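PDB 5M45: acetone carboxylase alpha subunit from Xanthobacter autotrophicus Py2, which forms one subunit of a multi-subunit carboxylase and belongs to the hydantoinase B/oxoprolinase family. Local coordinates for residues A[428-439]-A[618-628]. Residues are numbered along the deposited sequence; the frame is centred on the assembly and turned at random.
Sequences VNAGNANTSNWL and YLNYMRGGPGF
N437 spends both hydrogens of its amide nitrogen on 618-628. One N-H runs to N620 OD1 (ND2 to OD1 2.9 Å), nearly straight, and the other to the hydroxyl of Y618 (ND2 to OH 3.1 Å). Both acceptors lie close to the N437 amide plane, fixing its rotation; asparagine suits the place because its OD1 meanwhile accepts from M537 N and a water shared with R623 NH2. With CG anti to the backbone N (chi1 -179°) and CB directed toward the strand, the amide is carried to N620 and Y618. L439 brings CD1 obliquely against the Y618 ring, 3.6 Å from CE1, while F536 stacks on that ring and Y618 OH also hydrogen-bonds to F535 O.

Nearby the backbones pair directly: N437 N donates to Y621 O (2.9 Å), and R623 N to S436 O (3.2 Å). The peptide joining S436 to N437 is cis, which puts S436 O and the N437 N-H on the same side, so both can bond to 618-628. The R623 side chain bends back so that S436 OG sits over one face of its guanidinium, whose NH2 bonds to N539 O.

Farther along, small residues let the chains run close: A433 CB approaches G624 O to 3.1 Å. P626 packs its ring on A430 and G431, CG 3.9 Å from A430 CB.

The arrangement is a buried, antiparallel pairing of two extended chains: the loop before strand 440-442 runs beside strand 617-621 and the chain that follows it, joining two antiparallel sheets within the hydantoinase B/oxoprolinase region.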
ATOM      1  N   VAL A 428     -26.448 -35.537  -8.465  1.00 13.47           N
ATOM      2  CA  VAL A 428     -27.039 -34.303  -8.982  1.00 13.51           C
ATOM      3  C   VAL A 428     -27.042 -33.202  -7.883  1.00 13.44           C
ATOM      4  O   VAL A 428     -27.306 -33.490  -6.710  1.00 13.54           O
ATOM      5  CB  VAL A 428     -28.471 -34.560  -9.514  1.00 13.54           C
ATOM      6  CG1 VAL A 428     -29.239 -33.271  -9.758  1.00 13.47           C
ATOM      7  CG2 VAL A 428     -28.418 -35.444 -10.760  1.00 13.75           C
ATOM      8  N   ASN A 429     -26.733 -31.961  -8.288  1.00 13.40           N
ATOM      9  CA  ASN A 429     -26.801 -30.803  -7.386  1.00 13.26           C
ATOM     10  C   ASN A 429     -27.061 -29.577  -8.254  1.00 13.18           C
ATOM     11  O   ASN A 429     -26.304 -29.311  -9.218  1.00 13.07           O
ATOM     12  CB  ASN A 429     -25.502 -30.700  -6.596  1.00 13.23           C
ATOM     13  CG  ASN A 429     -25.530 -29.627  -5.509  1.00 13.20           C
ATOM     14  OD1 ASN A 429     -25.739 -28.449  -5.783  1.00 12.88           O
ATOM     15  ND2 ASN A 429     -25.262 -30.037  -4.260  1.00 13.31           N
ATOM     16  N   ALA A 430     -28.152 -28.859  -7.964  1.00 12.90           N
ATOM     17  CA  ALA A 430     -28.564 -27.725  -8.783  1.00 12.74           C
ATOM     18  C   ALA A 430     -27.599 -26.526  -8.726  1.00 12.54           C
ATOM     19  O   ALA A 430     -27.717 -25.631  -9.544  1.00 12.56           O
ATOM     20  CB  ALA A 430     -29.964 -27.290  -8.391  1.00 12.75           C
ATOM     21  N   GLY A 431     -26.673 -26.508  -7.753  1.00 12.46           N
ATOM     22  CA  GLY A 431     -25.597 -25.518  -7.706  1.00 12.29           C
ATOM     23  C   GLY A 431     -25.384 -24.852  -6.352  1.00 12.27           C
ATOM     24  O   GLY A 431     -26.145 -25.049  -5.401  1.00 12.37           O
ATOM     25  N   ASN A 432     -24.311 -24.068  -6.262  1.00 12.23           N
ATOM     26  CA  ASN A 432     -23.964 -23.359  -5.029  1.00 12.04           C
ATOM     27  C   ASN A 432     -24.700 -22.022  -4.878  1.00 11.99           C
ATOM     28  O   ASN A 432     -24.982 -21.316  -5.877  1.00 12.04           O
ATOM     29  CB  ASN A 432     -22.438 -23.179  -4.888  1.00 11.90           C
ATOM     30  CG  ASN A 432     -21.818 -22.356  -6.030  1.00 11.81           C
ATOM     31  OD1 ASN A 432     -21.451 -22.906  -7.065  1.00 11.80           O
ATOM     32  ND2 ASN A 432     -21.709 -21.030  -5.834  1.00 11.66           N
ATOM     33  N   ALA A 433     -25.007 -21.682  -3.613  1.00 11.78           N
ATOM     34  CA  ALA A 433     -25.520 -20.376  -3.245  1.00 11.50           C
ATOM     35  C   ALA A 433     -24.522 -19.282  -3.547  1.00 11.28           C
ATOM     36  O   ALA A 433     -23.310 -19.531  -3.587  1.00 11.12           O
ATOM     37  CB  ALA A 433     -25.837 -20.345  -1.759  1.00 11.70           C
ATOM     38  N   ASN A 434     -25.018 -18.076  -3.704  1.00 11.14           N
ATOM     39  CA  ASN A 434     -24.167 -16.898  -3.592  1.00 11.10           C
ATOM     40  C   ASN A 434     -23.687 -16.778  -2.121  1.00 11.03           C
ATOM     41  O   ASN A 434     -24.515 -16.801  -1.185  1.00 11.08           O
ATOM     42  CB  ASN A 434     -24.919 -15.627  -4.026  1.00 11.24           C
ATOM     43  CG  ASN A 434     -23.990 -14.452  -4.263  1.00 11.25           C
ATOM     44  OD1 ASN A 434     -23.511 -13.809  -3.315  1.00 11.43           O
ATOM     45  ND2 ASN A 434     -23.736 -14.149  -5.531  1.00 11.31           N
ATOM     46  N   THR A 435     -22.373 -16.693  -1.923  1.00 10.79           N
ATOM     47  CA  THR A 435     -21.786 -16.693  -0.572  1.00 10.78           C
ATOM     48  C   THR A 435     -21.735 -15.246  -0.016  1.00 10.93           C
ATOM     49  O   THR A 435     -20.720 -14.538  -0.182  1.00 11.16           O
ATOM     50  CB  THR A 435     -20.382 -17.344  -0.578  1.00 10.58           C
ATOM     51  OG1 THR A 435     -19.458 -16.533  -1.324  1.00 10.30           O
ATOM     52  CG2 THR A 435     -20.443 -18.707  -1.130  1.00 10.60           C
ATOM     53  N   SER A 436     -22.846 -14.817   0.566  1.00 10.94           N
ATOM     54  CA  SER A 436     -23.031 -13.429   1.101  1.00 10.94           C
ATOM     55  C   SER A 436     -24.286 -13.446   1.988  1.00 10.83           C
ATOM     56  O   SER A 436     -24.981 -14.472   2.001  1.00 10.78           O
ATOM     57  CB  SER A 436     -23.158 -12.434  -0.063  1.00 10.93           C
ATOM     58  OG  SER A 436     -24.383 -12.610  -0.801  1.00 11.12           O
ATOM     59  N   ASN A 437     -24.638 -12.405   2.751  1.00 10.67           N
ATOM     60  CA  ASN A 437     -23.937 -11.114   2.981  1.00 10.56           C
ATOM     61  C   ASN A 437     -22.660 -11.239   3.805  1.00 10.30           C
ATOM     62  O   ASN A 437     -22.569 -12.112   4.649  1.00 10.23           O
ATOM     63  CB  ASN A 437     -24.885 -10.193   3.757  1.00 10.64           C
ATOM     64  CG  ASN A 437     -24.282  -8.803   4.036  1.00 10.77           C
ATOM     65  OD1 ASN A 437     -24.079  -7.993   3.110  1.00 10.93           O
ATOM     66  ND2 ASN A 437     -24.055  -8.508   5.314  1.00 10.72           N
ATOM     67  N   TRP A 438     -21.715 -10.321   3.571  1.00 10.25           N
ATOM     68  CA  TRP A 438     -20.518 -10.125   4.400  1.00 10.19           C
ATOM     69  C   TRP A 438     -20.662  -8.882   5.310  1.00 10.46           C
ATOM     70  O   TRP A 438     -20.568  -7.715   4.844  1.00 10.63           O
ATOM     71  CB  TRP A 438     -19.271  -9.998   3.505  1.00 10.08           C
ATOM     72  CG  TRP A 438     -18.971 -11.210   2.693  1.00  9.78           C
ATOM     73  CD1 TRP A 438     -19.373 -11.443   1.389  1.00  9.67           C
ATOM     74  CD2 TRP A 438     -18.226 -12.377   3.092  1.00  9.70           C
ATOM     75  NE1 TRP A 438     -18.930 -12.662   0.964  1.00  9.53           N
ATOM     76  CE2 TRP A 438     -18.246 -13.279   1.985  1.00  9.63           C
ATOM     77  CE3 TRP A 438     -17.600 -12.773   4.270  1.00  9.76           C
ATOM     78  CZ2 TRP A 438     -17.618 -14.529   2.014  1.00  9.63           C
ATOM     79  CZ3 TRP A 438     -16.950 -14.042   4.316  1.00  9.76           C
ATOM     80  CH2 TRP A 438     -16.954 -14.897   3.163  1.00  9.67           C
ATOM     81  N   LEU A 439     -20.937  -9.133   6.594  1.00 10.59           N
ATOM     82  CA  LEU A 439     -21.036  -8.078   7.597  1.00 10.77           C
ATOM     83  C   LEU A 439     -19.628  -7.504   7.838  1.00 10.88           C
ATOM     84  O   LEU A 439     -18.716  -8.239   8.187  1.00 10.83           O
ATOM     85  CB  LEU A 439     -21.648  -8.605   8.915  1.00 10.86           C
ATOM     86  CG  LEU A 439     -21.784  -7.659  10.123  1.00 11.01           C
ATOM     87  CD1 LEU A 439     -22.917  -8.064  11.041  1.00 11.12           C
ATOM     88  CD2 LEU A 439     -20.491  -7.506  10.954  1.00 11.07           C
ATOM     89  N   TYR A 618     -28.394  -3.860  12.670  1.00 12.33           N
ATOM     90  CA  TYR A 618     -27.901  -4.347  11.359  1.00 12.29           C
ATOM     91  C   TYR A 618     -28.380  -5.794  11.192  1.00 12.46           C
ATOM     92  O   TYR A 618     -28.146  -6.626  12.088  1.00 12.36           O
ATOM     93  CB  TYR A 618     -26.354  -4.271  11.357  1.00 12.11           C
ATOM     94  CG  TYR A 618     -25.598  -4.676  10.080  1.00 11.89           C
ATOM     95  CD1 TYR A 618     -25.564  -6.008   9.624  1.00 11.79           C
ATOM     96  CD2 TYR A 618     -24.842  -3.726   9.358  1.00 11.89           C
ATOM     97  CE1 TYR A 618     -24.860  -6.372   8.486  1.00 11.56           C
ATOM     98  CE2 TYR A 618     -24.140  -4.089   8.215  1.00 11.78           C
ATOM     99  CZ  TYR A 618     -24.139  -5.416   7.787  1.00 11.59           C
ATOM    100  OH  TYR A 618     -23.420  -5.808   6.654  1.00 11.32           O
ATOM    101  N   LEU A 619     -29.060  -6.088  10.060  1.00 12.61           N
ATOM    102  CA  LEU A 619     -29.485  -7.478   9.726  1.00 12.72           C
ATOM    103  C   LEU A 619     -28.455  -8.164   8.829  1.00 12.51           C
ATOM    104  O   LEU A 619     -28.227  -7.702   7.723  1.00 12.55           O
ATOM    105  CB  LEU A 619     -30.868  -7.491   9.050  1.00 12.86           C
ATOM    106  CG  LEU A 619     -31.410  -8.866   8.630  1.00 12.91           C
ATOM    107  CD1 LEU A 619     -31.727  -9.700   9.853  1.00 12.93           C
ATOM    108  CD2 LEU A 619     -32.661  -8.754   7.751  1.00 13.18           C
ATOM    109  N   ASN A 620     -27.849  -9.250   9.298  1.00 12.49           N
ATOM    110  CA  ASN A 620     -26.985 -10.127   8.484  1.00 12.21           C
ATOM    111  C   ASN A 620     -27.787 -11.296   7.899  1.00 12.28           C
ATOM    112  O   ASN A 620     -28.276 -12.161   8.641  1.00 12.57           O
ATOM    113  CB  ASN A 620     -25.806 -10.682   9.322  1.00 12.22           C
ATOM    114  CG  ASN A 620     -24.577 -11.005   8.474  1.00 12.00           C
ATOM    115  OD1 ASN A 620     -24.358 -10.392   7.452  1.00 12.12           O
ATOM    116  ND2 ASN A 620     -23.775 -11.981   8.907  1.00 11.97           N
ATOM    117  N   TYR A 621     -27.946 -11.322   6.578  1.00 12.18           N
ATOM    118  CA  TYR A 621     -28.802 -12.309   5.874  1.00 12.20           C
ATOM    119  C   TYR A 621     -27.915 -13.170   4.962  1.00 12.09           C
ATOM    120  O   TYR A 621     -27.295 -12.659   4.003  1.00 11.84           O
ATOM    121  CB  TYR A 621     -29.930 -11.542   5.101  1.00 12.26           C
ATOM    122  CG  TYR A 621     -30.639 -12.239   3.919  1.00 12.29           C
ATOM    123  CD1 TYR A 621     -30.754 -13.634   3.812  1.00 12.35           C
ATOM    124  CD2 TYR A 621     -31.249 -11.463   2.919  1.00 12.42           C
ATOM    125  CE1 TYR A 621     -31.398 -14.237   2.715  1.00 12.39           C
ATOM    126  CE2 TYR A 621     -31.913 -12.064   1.827  1.00 12.56           C
ATOM    127  CZ  TYR A 621     -31.960 -13.443   1.728  1.00 12.58           C
ATOM    128  OH  TYR A 621     -32.583 -14.011   0.636  1.00 13.39           O
ATOM    129  N   MET A 622     -27.868 -14.471   5.259  1.00 12.26           N
ATOM    130  CA  MET A 622     -27.127 -15.457   4.446  1.00 12.35           C
ATOM    131  C   MET A 622     -28.044 -16.157   3.439  1.00 12.31           C
ATOM    132  O   MET A 622     -29.154 -16.583   3.786  1.00 12.33           O
ATOM    133  CB  MET A 622     -26.450 -16.515   5.344  1.00 12.57           C
ATOM    134  CG  MET A 622     -25.092 -16.099   5.897  1.00 12.57           C
ATOM    135  SD  MET A 622     -24.967 -14.521   6.788  1.00 13.03           S
ATOM    136  CE  MET A 622     -26.020 -14.854   8.193  1.00 13.19           C
ATOM    137  N   ARG A 623     -27.571 -16.304   2.207  1.00 12.17           N
ATOM    138  CA  ARG A 623     -28.442 -16.800   1.117  1.00 12.08           C
ATOM    139  C   ARG A 623     -28.704 -18.313   1.111  1.00 11.99           C
ATOM    140  O   ARG A 623     -27.908 -19.118   1.618  1.00 11.98           O
ATOM    141  CB  ARG A 623     -27.847 -16.440  -0.259  1.00 12.14           C
ATOM    142  CG  ARG A 623     -27.336 -15.008  -0.474  1.00 12.11           C
ATOM    143  CD  ARG A 623     -28.375 -13.927  -0.209  1.00 12.35           C
ATOM    144  NE  ARG A 623     -27.844 -12.603  -0.613  1.00 12.31           N
ATOM    145  CZ  ARG A 623     -27.615 -11.556   0.179  1.00 12.27           C
ATOM    146  NH1 ARG A 623     -27.874 -11.558   1.482  1.00 12.59           N
ATOM    147  NH2 ARG A 623     -27.140 -10.441  -0.365  1.00 12.38           N
ATOM    148  N   GLY A 624     -29.821 -18.671   0.500  1.00 11.85           N
ATOM    149  CA  GLY A 624     -30.177 -20.048   0.220  1.00 11.75           C
ATOM    150  C   GLY A 624     -29.596 -20.546  -1.100  1.00 11.51           C
ATOM    151  O   GLY A 624     -28.937 -19.803  -1.848  1.00 11.41           O
ATOM    152  N   GLY A 625     -29.826 -21.835  -1.345  1.00 11.53           N
ATOM    153  CA  GLY A 625     -29.428 -22.525  -2.579  1.00 11.38           C
ATOM    154  C   GLY A 625     -30.625 -22.863  -3.495  1.00 11.39           C
ATOM    155  O   GLY A 625     -31.763 -22.812  -3.043  1.00 11.29           O
ATOM    156  N   PRO A 626     -30.347 -23.198  -4.770  1.00 11.23           N
ATOM    157  CA  PRO A 626     -31.372 -23.467  -5.788  1.00 11.39           C
ATOM    158  C   PRO A 626     -32.136 -24.802  -5.672  1.00 11.38           C
ATOM    159  O   PRO A 626     -31.635 -25.790  -5.118  1.00 11.22           O
ATOM    160  CB  PRO A 626     -30.573 -23.425  -7.089  1.00 11.32           C
ATOM    161  CG  PRO A 626     -29.193 -23.913  -6.698  1.00 11.32           C
ATOM    162  CD  PRO A 626     -28.978 -23.311  -5.318  1.00 11.20           C
ATOM    163  N   GLY A 627     -33.350 -24.810  -6.217  1.00 11.55           N
ATOM    164  CA  GLY A 627     -34.240 -25.982  -6.162  1.00 11.77           C
ATOM    165  C   GLY A 627     -34.081 -26.941  -7.365  1.00 11.89           C
ATOM    166  O   GLY A 627     -33.377 -26.611  -8.356  1.00 11.81           O
ATOM    167  N   PHE A 628     -34.735 -28.116  -7.253  1.00 12.08           N
ATOM    168  CA  PHE A 628     -34.777 -29.158  -8.265  1.00 12.16           C
ATOM    169  C   PHE A 628     -36.199 -29.653  -8.566  1.00 12.42           C
ATOM    170  O   PHE A 628     -36.942 -30.038  -7.651  1.00 12.44           O
ATOM    171  CB  PHE A 628     -33.957 -30.396  -7.821  1.00 12.22           C
ATOM    172  CG  PHE A 628     -33.929 -31.490  -8.867  1.00 12.32           C
ATOM    173  CD1 PHE A 628     -34.943 -32.434  -8.938  1.00 12.61           C
ATOM    174  CD2 PHE A 628     -32.926 -31.528  -9.803  1.00 12.31           C
ATOM    175  CE1 PHE A 628     -34.958 -33.403  -9.953  1.00 12.76           C
ATOM    176  CE2 PHE A 628     -32.925 -32.522 -10.814  1.00 12.45           C
ATOM    177  CZ  PHE A 628     -33.930 -33.440 -10.878  1.00 12.61           C
TER
HETATM  178  O   HOH W   1     -28.045 -17.858  -3.597  1.00 10.50           O
HETATM  179  O   HOH W   2     -25.759  -7.836   0.958  1.00 11.22           O
HETATM  180  O   HOH W   3     -21.256 -12.286   7.130  1.00 14.33           O